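Long-range contacts in periplasmic protein (Legionella pneumophila subsp. pneumophila, PDB 4FGQ), which is a calcium-binding periplasmic protein of the bacterial transglutaminase-like cysteine proteinase family and probably cleaves its substrates in a calcium-dependent manner: residues 70-75 / 85-90; 106-111 / 158-163; 52-57 / 77-82; 114-119 / 150-155. One frame throughout, in Å; residues are numbered along the deposited sequence.

Contact 1: residues 70-75 / 85-90; sequences DYWKSP and DCEDFA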
loop_
_atom_site.group_PDB
_atom_site.type_symbol
_atom_site.label_atom_id
_atom_site.label_comp_id
_atom_site.label_asym_id
_atom_site.label_seq_id
_atom_site.Cartn_x
_atom_site.Cartn_y
_atom_site.Cartn_z
ATOM N N ASP A 70 0.127 11.330 -11.315
ATOM C CA ASP A 70 -0.104 10.296 -12.324
ATOM C C ASP A 70 0.829 9.093 -12.178
ATOM O O ASP A 70 0.455 7.971 -12.508
ATOM C CB ASP A 70 0.022 10.858 -13.736
ATOM C CG ASP A 70 -1.174 11.684 -14.141
ATOM O OD1 ASP A 70 -2.152 11.780 -13.369
ATOM O OD2 ASP A 70 -1.141 12.225 -15.254
ATOM N N TYR A 71 2.044 9.330 -11.694
ATOM C CA TYR A 71 3.045 8.269 -11.585
ATOM C C TYR A 71 2.836 7.428 -10.330
ATOM O O TYR A 71 2.682 7.973 -9.231
ATOM C CB TYR A 71 4.444 8.887 -11.561
ATOM C CG TYR A 71 5.578 7.885 -11.586
ATOM C CD1 TYR A 71 6.258 7.541 -10.426
ATOM C CD2 TYR A 71 5.982 7.304 -12.780
ATOM C CE1 TYR A 71 7.302 6.633 -10.453
ATOM C CE2 TYR A 71 7.026 6.399 -12.815
ATOM C CZ TYR A 71 7.679 6.067 -11.650
ATOM O OH TYR A 71 8.716 5.166 -11.691
ATOM N N TRP A 72 2.833 6.104 -10.491
ATOM C CA TRP A 72 2.711 5.188 -9.354
ATOM C C TRP A 72 4.091 4.705 -8.926
ATOM O O TRP A 72 4.831 4.149 -9.741
ATOM C CB TRP A 72 1.865 3.963 -9.717
ATOM C CG TRP A 72 0.401 4.235 -9.913
ATOM C CD1 TRP A 72 -0.196 5.447 -10.117
ATOM C CD2 TRP A 72 -0.653 3.261 -9.919
ATOM N NE1 TRP A 72 -1.560 5.284 -10.255
ATOM C CE2 TRP A 72 -1.863 3.953 -10.129
ATOM C CE3 TRP A 72 -0.689 1.871 -9.770
ATOM C CZ2 TRP A 72 -3.097 3.295 -10.201
ATOM C CZ3 TRP A 72 -1.914 1.225 -9.834
ATOM C CH2 TRP A 72 -3.098 1.936 -10.049
ATOM N N LYS A 73 4.436 4.900 -7.654
ATOM C CA LYS A 73 5.757 4.525 -7.149
ATOM C C LYS A 73 5.830 3.078 -6.687
ATOM O O LYS A 73 4.941 2.604 -5.979
ATOM C CB LYS A 73 6.140 5.403 -5.952
ATOM C CG LYS A 73 6.201 6.892 -6.238
ATOM C CD LYS A 73 6.771 7.631 -5.011
ATOM C CE LYS A 73 6.617 9.133 -5.139
ATOM N NZ LYS A 73 7.350 9.855 -4.050
ATOM N N SER A 74 6.902 2.385 -7.067
ATOM C CA SER A 74 7.210 1.084 -6.464
ATOM C C SER A 74 7.593 1.305 -5.019
ATOM O O SER A 74 7.957 2.421 -4.652
ATOM C CB SER A 74 8.375 0.415 -7.203
ATOM O OG SER A 74 9.591 1.083 -6.953
ATOM N N PRO A 75 7.516 0.247 -4.192
ATOM C CA PRO A 75 7.941 0.334 -2.789
ATOM C C PRO A 75 9.344 0.924 -2.626
ATOM O O PRO A 75 9.548 1.778 -1.767
ATOM C CB PRO A 75 7.920 -1.128 -2.338
ATOM C CG PRO A 75 6.783 -1.722 -3.148
ATOM C CD PRO A 75 6.851 -1.039 -4.485
ATOM N N ASP A 85 2.166 9.733 -2.723
ATOM C CA ASP A 85 0.753 10.086 -2.591
ATOM C C ASP A 85 -0.061 8.934 -2.010
ATOM O O ASP A 85 0.500 7.897 -1.660
ATOM C CB ASP A 85 0.168 10.610 -3.917
ATOM C CG ASP A 85 0.199 9.580 -5.041
ATOM O OD1 ASP A 85 0.131 8.370 -4.761
ATOM O OD2 ASP A 85 0.267 9.986 -6.221
ATOM N N CYS A 86 -1.375 9.108 -1.901
ATOM C CA CYS A 86 -2.207 8.102 -1.239
ATOM C C CYS A 86 -2.106 6.736 -1.915
ATOM O O CYS A 86 -2.168 5.690 -1.254
ATOM C CB CYS A 86 -3.662 8.561 -1.192
ATOM S SG CYS A 86 -4.391 8.874 -2.829
ATOM N N GLU A 87 -1.935 6.750 -3.230
ATOM C CA GLU A 87 -1.833 5.514 -3.991
ATOM C C GLU A 87 -0.515 4.826 -3.636
ATOM O O GLU A 87 -0.463 3.606 -3.415
ATOM C CB GLU A 87 -1.958 5.814 -5.494
ATOM C CG GLU A 87 -3.219 6.633 -5.837
ATOM C CD GLU A 87 -3.323 7.018 -7.306
ATOM O OE1 GLU A 87 -2.284 7.062 -8.005
ATOM O OE2 GLU A 87 -4.456 7.282 -7.767
ATOM N N ASP A 88 0.551 5.617 -3.542
ATOM C CA ASP A 88 1.864 5.077 -3.192
ATOM C C ASP A 88 1.895 4.471 -1.787
ATOM O O ASP A 88 2.537 3.443 -1.571
ATOM C CB ASP A 88 2.953 6.145 -3.326
ATOM C CG ASP A 88 2.941 6.840 -4.686
ATOM O OD1 ASP A 88 2.612 6.203 -5.716
ATOM O OD2 ASP A 88 3.270 8.043 -4.739
ATOM N N PHE A 89 1.202 5.099 -0.835
ATOM C CA PHE A 89 1.103 4.541 0.522
ATOM C C PHE A 89 0.414 3.182 0.485
ATOM O O PHE A 89 0.848 2.226 1.141
ATOM C CB PHE A 89 0.286 5.459 1.442
ATOM C CG PHE A 89 1.079 6.573 2.090
ATOM C CD1 PHE A 89 1.597 7.618 1.333
ATOM C CD2 PHE A 89 1.240 6.611 3.470
ATOM C CE1 PHE A 89 2.299 8.652 1.927
ATOM C CE2 PHE A 89 1.934 7.657 4.074
ATOM C CZ PHE A 89 2.477 8.673 3.295
ATOM N N ALA A 90 -0.672 3.090 -0.274
ATOM C CA ALA A 90 -1.423 1.837 -0.333
ATOM C C ALA A 90 -0.597 0.723 -0.976
ATOM O O ALA A 90 -0.648 -0.435 -0.545
ATOM C CB ALA A 90 -2.739 2.036 -1.084
HETATM O O HOH W 1 3.545 9.392 -7.138
HETATM O O HOH W 2 4.846 2.600 -3.048
#

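Contact 2: residues 106-111 / 158-163; sequences QLRITY and SFNAEG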
loop_
_atom_site.group_PDB
_atom_site.type_symbol
_atom_site.label_atom_id
_atom_site.label_comp_id
_atom_site.label_asym_id
_atom_site.label_seq_id
_atom_site.Cartn_x
_atom_site.Cartn_y
_atom_site.Cartn_z
ATOM N N GLN A 106 -6.299 -11.741 0.248
ATOM C CA GLN A 106 -7.079 -10.981 1.229
ATOM C C GLN A 106 -6.843 -9.485 1.147
ATOM O O GLN A 106 -7.398 -8.727 1.939
ATOM C CB GLN A 106 -6.743 -11.437 2.648
ATOM C CG GLN A 106 -7.127 -12.871 2.899
ATOM C CD GLN A 106 -6.914 -13.281 4.344
ATOM O OE1 GLN A 106 -6.097 -14.161 4.641
ATOM N NE2 GLN A 106 -7.650 -12.643 5.254
ATOM N N LEU A 107 -5.992 -9.065 0.222
ATOM C CA LEU A 107 -5.616 -7.661 0.138
ATOM C C LEU A 107 -5.944 -7.098 -1.226
ATOM O O LEU A 107 -5.551 -7.658 -2.248
ATOM C CB LEU A 107 -4.117 -7.499 0.399
ATOM C CG LEU A 107 -3.644 -7.894 1.801
ATOM C CD1 LEU A 107 -2.138 -8.027 1.820
ATOM C CD2 LEU A 107 -4.090 -6.840 2.806
ATOM N N ARG A 108 -6.670 -5.985 -1.250
ATOM C CA ARG A 108 -6.953 -5.325 -2.519
ATOM C C ARG A 108 -6.736 -3.847 -2.386
ATOM O O ARG A 108 -7.372 -3.199 -1.555
ATOM C CB ARG A 108 -8.385 -5.608 -2.973
ATOM C CG ARG A 108 -8.621 -7.063 -3.324
ATOM C CD ARG A 108 -9.994 -7.310 -3.885
ATOM N NE ARG A 108 -10.227 -8.745 -4.058
ATOM C CZ ARG A 108 -11.387 -9.278 -4.437
ATOM N NH1 ARG A 108 -12.429 -8.498 -4.685
ATOM N NH2 ARG A 108 -11.502 -10.593 -4.556
ATOM N N ILE A 109 -5.811 -3.319 -3.184
ATOM C CA ILE A 109 -5.601 -1.886 -3.244
ATOM C C ILE A 109 -6.856 -1.293 -3.876
ATOM O O ILE A 109 -7.300 -1.749 -4.937
ATOM C CB ILE A 109 -4.362 -1.556 -4.083
ATOM C CG1 ILE A 109 -3.116 -2.226 -3.476
ATOM C CG2 ILE A 109 -4.179 -0.043 -4.198
ATOM C CD1 ILE A 109 -1.904 -2.279 -4.438
ATOM N N THR A 110 -7.444 -0.283 -3.235
ATOM C CA THR A 110 -8.781 0.168 -3.622
ATOM C C THR A 110 -8.813 1.635 -4.007
ATOM O O THR A 110 -8.437 2.494 -3.215
ATOM C CB THR A 110 -9.783 -0.028 -2.474
ATOM O OG1 THR A 110 -9.825 -1.414 -2.122
ATOM C CG2 THR A 110 -11.188 0.410 -2.888
ATOM N N TYR A 111 -9.302 1.902 -5.209
ATOM C CA TYR A 111 -9.484 3.265 -5.698
ATOM C C TYR A 111 -10.920 3.649 -5.386
ATOM O O TYR A 111 -11.866 2.988 -5.836
ATOM C CB TYR A 111 -9.224 3.273 -7.194
ATOM C CG TYR A 111 -9.362 4.596 -7.926
ATOM C CD1 TYR A 111 -8.243 5.323 -8.280
ATOM C CD2 TYR A 111 -10.597 5.058 -8.336
ATOM C CE1 TYR A 111 -8.355 6.506 -8.991
ATOM C CE2 TYR A 111 -10.718 6.233 -9.042
ATOM C CZ TYR A 111 -9.595 6.952 -9.362
ATOM O OH TYR A 111 -9.715 8.129 -10.075
ATOM N N SER A 158 -10.782 -2.152 -7.485
ATOM C CA SER A 158 -9.717 -2.613 -6.612
ATOM C C SER A 158 -8.830 -3.593 -7.376
ATOM O O SER A 158 -9.224 -4.120 -8.416
ATOM C CB SER A 158 -10.276 -3.243 -5.332
ATOM O OG SER A 158 -11.036 -4.398 -5.625
ATOM N N PHE A 159 -7.622 -3.812 -6.881
ATOM C CA PHE A 159 -6.682 -4.669 -7.591
ATOM C C PHE A 159 -5.588 -5.184 -6.667
ATOM O O PHE A 159 -5.363 -4.648 -5.579
ATOM C CB PHE A 159 -6.054 -3.900 -8.758
ATOM C CG PHE A 159 -5.247 -2.715 -8.336
ATOM C CD1 PHE A 159 -3.870 -2.808 -8.219
ATOM C CD2 PHE A 159 -5.866 -1.502 -8.046
ATOM C CE1 PHE A 159 -3.116 -1.710 -7.826
ATOM C CE2 PHE A 159 -5.115 -0.398 -7.649
ATOM C CZ PHE A 159 -3.746 -0.506 -7.543
ATOM N N ASN A 160 -4.913 -6.241 -7.102
ATOM C CA ASN A 160 -3.672 -6.665 -6.462
ATOM C C ASN A 160 -2.751 -7.272 -7.520
ATOM O O ASN A 160 -2.994 -7.106 -8.713
ATOM C CB ASN A 160 -3.928 -7.622 -5.284
ATOM C CG ASN A 160 -4.777 -8.818 -5.667
ATOM O OD1 ASN A 160 -4.802 -9.230 -6.826
ATOM N ND2 ASN A 160 -5.482 -9.388 -4.684
ATOM N N ALA A 161 -1.709 -7.982 -7.104
ATOM C CA ALA A 161 -0.772 -8.531 -8.083
ATOM C C ALA A 161 -1.443 -9.512 -9.037
ATOM O O ALA A 161 -0.962 -9.735 -10.149
ATOM C CB ALA A 161 0.427 -9.174 -7.395
ATOM N N GLU A 162 -2.564 -10.092 -8.611
ATOM C CA GLU A 162 -3.205 -11.140 -9.394
ATOM C C GLU A 162 -4.382 -10.661 -10.233
ATOM O O GLU A 162 -4.517 -11.053 -11.393
ATOM C CB GLU A 162 -3.666 -12.291 -8.488
ATOM C CG GLU A 162 -2.540 -13.096 -7.862
ATOM C CD GLU A 162 -1.965 -12.443 -6.621
ATOM O OE1 GLU A 162 -0.736 -12.547 -6.415
ATOM O OE2 GLU A 162 -2.741 -11.836 -5.846
ATOM N N GLY A 163 -5.236 -9.822 -9.652
ATOM C CA GLY A 163 -6.484 -9.482 -10.305
ATOM C C GLY A 163 -6.868 -8.017 -10.264
ATOM O O GLY A 163 -6.201 -7.194 -9.637
HETATM O O HOH W 3 -8.386 -11.015 -4.007
#

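Contact 3: residues 52-57 / 77-82; sequences SFFNQF and EFIVDG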
loop_
_atom_site.group_PDB
_atom_site.type_symbol
_atom_site.label_atom_id
_atom_site.label_comp_id
_atom_site.label_asym_id
_atom_site.label_seq_id
_atom_site.Cartn_x
_atom_site.Cartn_y
_atom_site.Cartn_z
ATOM N N SER A 52 0.690 1.710 10.507
ATOM C CA SER A 52 1.264 2.806 11.295
ATOM C C SER A 52 2.700 3.144 10.889
ATOM O O SER A 52 3.103 4.322 10.906
ATOM C CB SER A 52 1.152 2.516 12.799
ATOM O OG SER A 52 1.955 1.410 13.201
ATOM N N PHE A 53 3.472 2.125 10.507
ATOM C CA PHE A 53 4.845 2.358 10.057
ATOM C C PHE A 53 4.840 3.274 8.851
ATOM O O PHE A 53 5.556 4.274 8.821
ATOM C CB PHE A 53 5.553 1.043 9.685
ATOM C CG PHE A 53 6.989 1.238 9.243
ATOM C CD1 PHE A 53 8.002 1.362 10.172
ATOM C CD2 PHE A 53 7.313 1.287 7.894
ATOM C CE1 PHE A 53 9.325 1.544 9.762
ATOM C CE2 PHE A 53 8.624 1.473 7.481
ATOM C CZ PHE A 53 9.632 1.599 8.414
ATOM N N PHE A 54 4.044 2.930 7.849
ATOM C CA PHE A 54 4.063 3.743 6.634
ATOM C C PHE A 54 3.323 5.055 6.771
ATOM O O PHE A 54 3.634 6.003 6.056
ATOM C CB PHE A 54 3.609 2.918 5.424
ATOM C CG PHE A 54 4.648 1.933 5.004
ATOM C CD1 PHE A 54 5.879 2.386 4.563
ATOM C CD2 PHE A 54 4.450 0.568 5.149
ATOM C CE1 PHE A 54 6.885 1.504 4.213
ATOM C CE2 PHE A 54 5.460 -0.327 4.791
ATOM C CZ PHE A 54 6.676 0.148 4.323
ATOM N N ASN A 55 2.383 5.143 7.712
ATOM C CA ASN A 55 1.620 6.388 7.836
ATOM C C ASN A 55 2.429 7.572 8.340
ATOM O O ASN A 55 1.971 8.713 8.245
ATOM C CB ASN A 55 0.346 6.205 8.660
ATOM C CG ASN A 55 -0.788 5.662 7.832
ATOM O OD1 ASN A 55 -0.722 5.683 6.599
ATOM N ND2 ASN A 55 -1.831 5.158 8.489
ATOM N N GLN A 56 3.633 7.293 8.838
ATOM C CA GLN A 56 4.575 8.312 9.321
ATOM C C GLN A 56 5.352 9.002 8.195
ATOM O O GLN A 56 6.052 9.970 8.453
ATOM C CB GLN A 56 5.633 7.669 10.246
ATOM C CG GLN A 56 6.773 6.991 9.433
ATOM C CD GLN A 56 7.941 6.511 10.244
ATOM O OE1 GLN A 56 8.659 7.306 10.859
ATOM N NE2 GLN A 56 8.170 5.203 10.226
ATOM N N PHE A 57 5.284 8.484 6.969
ATOM C CA PHE A 57 6.086 9.030 5.861
ATOM C C PHE A 57 5.463 10.312 5.276
ATOM O O PHE A 57 4.353 10.696 5.644
ATOM C CB PHE A 57 6.248 7.973 4.745
ATOM C CG PHE A 57 7.259 6.885 5.046
ATOM C CD1 PHE A 57 7.062 5.986 6.072
ATOM C CD2 PHE A 57 8.374 6.727 4.239
ATOM C CE1 PHE A 57 7.997 4.985 6.338
ATOM C CE2 PHE A 57 9.302 5.728 4.487
ATOM C CZ PHE A 57 9.106 4.851 5.543
ATOM N N GLU A 77 10.903 3.010 -4.603
ATOM C CA GLU A 77 10.843 4.433 -4.922
ATOM C C GLU A 77 10.223 5.235 -3.775
ATOM O O GLU A 77 10.659 6.353 -3.479
ATOM C CB GLU A 77 10.065 4.664 -6.220
ATOM C CG GLU A 77 10.799 4.200 -7.469
ATOM C CD GLU A 77 9.933 4.301 -8.711
ATOM O OE1 GLU A 77 8.862 3.659 -8.737
ATOM O OE2 GLU A 77 10.304 5.044 -9.642
ATOM N N PHE A 78 9.207 4.663 -3.144
ATOM C CA PHE A 78 8.576 5.269 -1.974
ATOM C C PHE A 78 9.624 5.462 -0.872
ATOM O O PHE A 78 9.729 6.531 -0.274
ATOM C CB PHE A 78 7.447 4.363 -1.480
ATOM C CG PHE A 78 6.617 4.951 -0.361
ATOM C CD1 PHE A 78 6.997 4.793 0.963
ATOM C CD2 PHE A 78 5.430 5.615 -0.635
ATOM C CE1 PHE A 78 6.224 5.306 2.000
ATOM C CE2 PHE A 78 4.651 6.132 0.396
ATOM C CZ PHE A 78 5.052 5.979 1.714
ATOM N N ILE A 79 10.402 4.421 -0.599
ATOM C CA ILE A 79 11.436 4.510 0.438
ATOM C C ILE A 79 12.525 5.540 0.109
ATOM O O ILE A 79 12.914 6.345 0.968
ATOM C CB ILE A 79 12.084 3.136 0.709
ATOM C CG1 ILE A 79 11.046 2.144 1.239
ATOM C CG2 ILE A 79 13.236 3.264 1.694
ATOM C CD1 ILE A 79 10.538 2.450 2.653
ATOM N N VAL A 80 13.016 5.522 -1.129
ATOM C CA VAL A 80 14.021 6.491 -1.559
ATOM C C VAL A 80 13.511 7.924 -1.420
ATOM O O VAL A 80 14.223 8.800 -0.918
ATOM C CB VAL A 80 14.491 6.219 -3.005
ATOM C CG1 VAL A 80 15.333 7.371 -3.530
ATOM C CG2 VAL A 80 15.284 4.920 -3.064
ATOM N N ASP A 81 12.270 8.156 -1.825
ATOM C CA ASP A 81 11.701 9.504 -1.805
ATOM C C ASP A 81 11.272 9.946 -0.409
ATOM O O ASP A 81 11.094 11.143 -0.163
ATOM C CB ASP A 81 10.492 9.589 -2.736
ATOM C CG ASP A 81 10.870 9.470 -4.199
ATOM O OD1 ASP A 81 12.082 9.459 -4.500
ATOM O OD2 ASP A 81 9.952 9.411 -5.046
ATOM N N GLY A 82 11.094 8.981 0.488
ATOM C CA GLY A 82 10.631 9.265 1.833
ATOM C C GLY A 82 9.130 9.474 1.911
ATOM O O GLY A 82 8.623 10.051 2.884
#

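Contact 4: residues 114-119 / 150-155; sequences SLTLNQ and RPDLKP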
loop_
_atom_site.group_PDB
_atom_site.type_symbol
_atom_site.label_atom_id
_atom_site.label_comp_id
_atom_site.label_asym_id
_atom_site.label_seq_id
_atom_site.Cartn_x
_atom_site.Cartn_y
_atom_site.Cartn_z
ATOM N N SER A 114 -13.667 9.912 -2.739
ATOM C CA SER A 114 -13.905 10.478 -1.414
ATOM C C SER A 114 -15.045 11.474 -1.520
ATOM O O SER A 114 -14.937 12.494 -2.218
ATOM C CB SER A 114 -12.661 11.161 -0.843
ATOM O OG SER A 114 -13.034 11.922 0.293
ATOM N N LEU A 115 -16.153 11.163 -0.849
ATOM C CA LEU A 115 -17.363 11.969 -0.935
ATOM C C LEU A 115 -17.228 13.258 -0.135
ATOM O O LEU A 115 -18.005 14.196 -0.308
ATOM C CB LEU A 115 -18.574 11.164 -0.451
ATOM C CG LEU A 115 -18.811 9.844 -1.201
ATOM C CD1 LEU A 115 -20.103 9.167 -0.759
ATOM C CD2 LEU A 115 -18.814 10.074 -2.710
ATOM N N THR A 116 -16.222 13.300 0.730
ATOM C CA THR A 116 -15.964 14.480 1.545
ATOM C C THR A 116 -14.926 15.416 0.921
ATOM O O THR A 116 -15.050 16.639 1.015
ATOM C CB THR A 116 -15.516 14.082 2.964
ATOM O OG1 THR A 116 -14.464 13.115 2.878
ATOM C CG2 THR A 116 -16.671 13.471 3.727
ATOM N N LEU A 117 -13.899 14.840 0.307
ATOM C CA LEU A 117 -12.824 15.631 -0.298
ATOM C C LEU A 117 -13.129 15.961 -1.755
ATOM O O LEU A 117 -12.468 16.815 -2.356
ATOM C CB LEU A 117 -11.486 14.889 -0.222
ATOM C CG LEU A 117 -10.911 14.579 1.165
ATOM C CD1 LEU A 117 -9.509 13.997 1.046
ATOM C CD2 LEU A 117 -10.904 15.812 2.051
ATOM N N ASN A 118 -14.127 15.281 -2.318
ATOM C CA ASN A 118 -14.524 15.494 -3.709
ATOM C C ASN A 118 -13.348 15.257 -4.654
ATOM O O ASN A 118 -13.096 16.043 -5.573
ATOM C CB ASN A 118 -15.125 16.888 -3.895
ATOM C CG ASN A 118 -16.365 17.098 -3.041
ATOM O OD1 ASN A 118 -17.251 16.241 -2.991
ATOM N ND2 ASN A 118 -16.421 18.230 -2.348
ATOM N N GLN A 119 -12.636 14.165 -4.405
ATOM C CA GLN A 119 -11.564 13.710 -5.276
ATOM C C GLN A 119 -11.343 12.226 -5.065
ATOM O O GLN A 119 -11.798 11.657 -4.072
ATOM C CB GLN A 119 -10.273 14.480 -5.008
ATOM C CG GLN A 119 -9.675 14.259 -3.623
ATOM C CD GLN A 119 -8.533 15.210 -3.364
ATOM O OE1 GLN A 119 -8.518 16.327 -3.888
ATOM N NE2 GLN A 119 -7.553 14.767 -2.586
ATOM N N ARG A 150 -16.724 3.791 7.054
ATOM C CA ARG A 150 -16.118 4.778 6.152
ATOM C C ARG A 150 -17.088 5.164 5.033
ATOM O O ARG A 150 -16.811 4.936 3.853
ATOM C CB ARG A 150 -14.817 4.228 5.545
ATOM C CG ARG A 150 -13.713 3.903 6.548
ATOM C CD ARG A 150 -13.278 5.137 7.326
ATOM N NE ARG A 150 -12.962 6.234 6.409
ATOM C CZ ARG A 150 -11.748 6.500 5.930
ATOM N NH1 ARG A 150 -10.704 5.751 6.274
ATOM N NH2 ARG A 150 -11.585 7.527 5.095
ATOM N N PRO A 151 -18.236 5.763 5.390
ATOM C CA PRO A 151 -19.203 6.110 4.346
ATOM C C PRO A 151 -18.672 7.233 3.451
ATOM O O PRO A 151 -19.292 7.534 2.432
ATOM C CB PRO A 151 -20.415 6.598 5.147
ATOM C CG PRO A 151 -19.824 7.140 6.407
ATOM C CD PRO A 151 -18.677 6.215 6.724
ATOM N N ASP A 152 -17.547 7.840 3.833
ATOM C CA ASP A 152 -16.939 8.890 3.022
ATOM C C ASP A 152 -16.209 8.318 1.806
ATOM O O ASP A 152 -15.849 9.058 0.890
ATOM C CB ASP A 152 -15.974 9.740 3.853
ATOM C CG ASP A 152 -14.874 8.917 4.507
ATOM O OD1 ASP A 152 -15.181 7.896 5.161
ATOM O OD2 ASP A 152 -13.695 9.298 4.378
ATOM N N LEU A 153 -16.004 7.003 1.789
ATOM C CA LEU A 153 -15.275 6.356 0.696
ATOM C C LEU A 153 -16.209 5.482 -0.129
ATOM O O LEU A 153 -16.837 4.562 0.405
ATOM C CB LEU A 153 -14.131 5.498 1.237
ATOM C CG LEU A 153 -13.018 6.202 2.008
ATOM C CD1 LEU A 153 -12.007 5.183 2.514
ATOM C CD2 LEU A 153 -12.328 7.270 1.156
ATOM N N LYS A 154 -16.305 5.774 -1.425
ATOM C CA LYS A 154 -17.124 4.971 -2.336
ATOM C C LYS A 154 -16.203 4.268 -3.328
ATOM O O LYS A 154 -15.681 4.896 -4.246
ATOM C CB LYS A 154 -18.118 5.867 -3.077
ATOM C CG LYS A 154 -19.096 5.101 -3.972
ATOM C CD LYS A 154 -20.080 6.048 -4.641
ATOM C CE LYS A 154 -21.102 5.268 -5.473
ATOM N NZ LYS A 154 -22.062 6.157 -6.186
ATOM N N PRO A 155 -15.979 2.963 -3.137
ATOM C CA PRO A 155 -15.066 2.236 -4.027
ATOM C C PRO A 155 -15.487 2.289 -5.502
ATOM O O PRO A 155 -16.676 2.221 -5.836
ATOM C CB PRO A 155 -15.155 0.799 -3.509
ATOM C CG PRO A 155 -15.512 0.952 -2.060
ATOM C CD PRO A 155 -16.483 2.109 -2.045
HETATM O O HOH W 4 -12.212 10.761 2.573
#

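Contact 1: residues 70-75 / 85-90
The indole of Trp-72 and the carboxylate of Glu-87 meet with their planes 70° apart. Glu-87 OE1 lies obliquely to the ring, 3.0 Å from Trp-72 NE1, but the angle is too poor for a hydrogen bond. The second flat group, the carboxylate of Asp-88, is gripped from out of its plane, once from each side: Lys-73 N reaches OD1 of Asp-88 at 3.0 Å, nearly straight at 175°, and Asp-85 N donates to Asp-88 OD2 at 2.9 Å. Asp-88 N donates to Asp-85 OD1 (3.0 Å), completing a capping box, for which short acidic side chains are well suited; Asp-85 OD2 accepts from Asp-69 N. The extended Lys-73 chain passes the same carboxylate, its CG 3.5 Å from Asp-88 OD2, and carries the ammonium on to salt bridges with Asp-81 and Glu-60. One water lies between two oxygens, 2.7 Å from Tyr-71 O and 2.8 Å from Asp-88 OD2. Tyr-71, Asp-85, Glu-87 and Asp-88 bind calcium together with Asp-69 in another structure of this protein; the metal, absent here, would probably offset the like charges of these acidic side chains. The contact joins the loop leading into helix 75-81 to the first turn of helix 86-100, while the indole packs on helix 183-192 and on Met-122 of strand 119-126.

Contact 2: residues 106-111 / 158-163
Ile-109 lies over one face of the Phe-159 ring, its CB 3.9 Å from the ring centroid and 18° off the normal. Ile-109 CG2 touches the rim at Phe-159 CZ, 3.4 Å away. Phe-159 has CG between its backbone N and carbonyl carbon (chi1 63°), which swings the ring back under its neighbour; beta-branched Ile-109 brings CB and CG2 together against the flat ring, a broad, buried apolar contact. Trp-185 meets the same ring edge-to-face. Beyond the last strand pair, Asn-160 takes over from the backbone: ND2 donates to Leu-107 O at 3.0 Å, with that oxygen close to the amide plane, while OD1 accepts from Glu-162 N and Gly-163 N. The extended Arg-108 chain turns its guanidinium at 89° to this amide and makes cation-pi contacts with Trp-165 and Tyr-127. Ile-109 and Phe-159 form a hydrogen-bonded antiparallel pair (Ile-109 N to Phe-159 O 2.8 Å), Thr-110 and Ser-158 a non-hydrogen-bonded one, so this is the end of an antiparallel strand pair, finished by an Asx turn.

Contact 3: residues 52-57 / 77-82
Phe-57, in the loop after helix 43-55, reaches onto Phe-78 and Gly-82. Its CB lies 3.7 Å from Gly-82 O and 3.8 Å from Phe-78 CZ. At CG of Phe-57 the neighbour is Phe-78 CE1, which sits over one face of the Phe-57 ring and comes to 3.4 Å from CD2. Gly-82 O stands at the ring edge, near its plane. Farther out, CE2 and CZ of Phe-57 are each 4.0 Å from Ile-79 CD1. The Phe-57 and Phe-78 planes are inclined at 41°, whereas Phe-54 turns its plane 81° from that of Phe-78 and touches it through CD1, 3.9 Å from Phe-78 CE1. Three phenylalanines thus form an aromatic cluster, with the CD1 methyl of Ile-79 packing beside it. Gly-82, with positive phi, suits its place as the C-prime residue of a Schellman motif ending helix 75-81. The cluster joins that helix to the end of helix 43-55; Phe-78 meets Phe-89 of helix 86-100 edge-to-face, and Ile-79 packs on Phe-28 and Trp-31 of helix 22-38.

Contact 4: residues 114-119 / 150-155
Leu-115 lays its side chain along the backbone of the opposing turn: CG sits 3.7 Å from Asp-152 O, and CD1 is equally far from Pro-151 O. With CG beside the backbone N (chi1 -57°), the side chain lies on the side where Leu-115 N donates to Asp-152 O at 2.7 Å and 168°. Beside it, the methyl CG2 of Thr-116 rests 3.8 Å from Asp-152 CB. Arg-150 grips the carboxylate of Asp-152 side-on, NE to OD1 and NH2 to OD2 (2.8 Å), each oxygen using its syn lone pair; the two bonds fix its rotation, nearly coplanar with the guanidinium. Leu-153 CD1 lies over one face of that guanidinium, and Asp-138 pairs with NH1. A water joins the segments, 2.7 Å from Ser-114 OG and donating to Asp-152 OD2. Serine suits its post because OG also accepts from Leu-117 N, an ST motif. Asn-118, a residue type tolerant of positive phi, forms with Gln-119 opposite Ser-114 a G1 beta bulge. This is a bulged beta-hairpin of strands 107-114 and 119-126, which strand 153-159 joins just after the type I turn from Arg-150 to Leu-153, pairing Ser-114 with Leu-153 as an antiparallel non-hydrogen-bonded pair.

From the N terminus, 52-57 comes first, then 70-75, so contact 3 closes at 77-82 while contact 1 is still open; it closes at 85-90. These two loops therefore cross, and a probable hydrogen bond of Tyr-71 OH with Glu-77 OE2 joins them as they gather helices 43-55, 75-81 and 86-100. Helix 86-100 then leads into strand 107-114, where contact 2 opens. Contact 4, between 114-119 and 150-155, is nested inside the loop that contact 2 closes at 158-163, and both bring strand 153-159 beside strand 107-114. Helical part and sheet meet where Trp-72 of contact 1 packs on Phe-159 of contact 2; contacts 3 and 4 lie far apart, about 24 Å between centres.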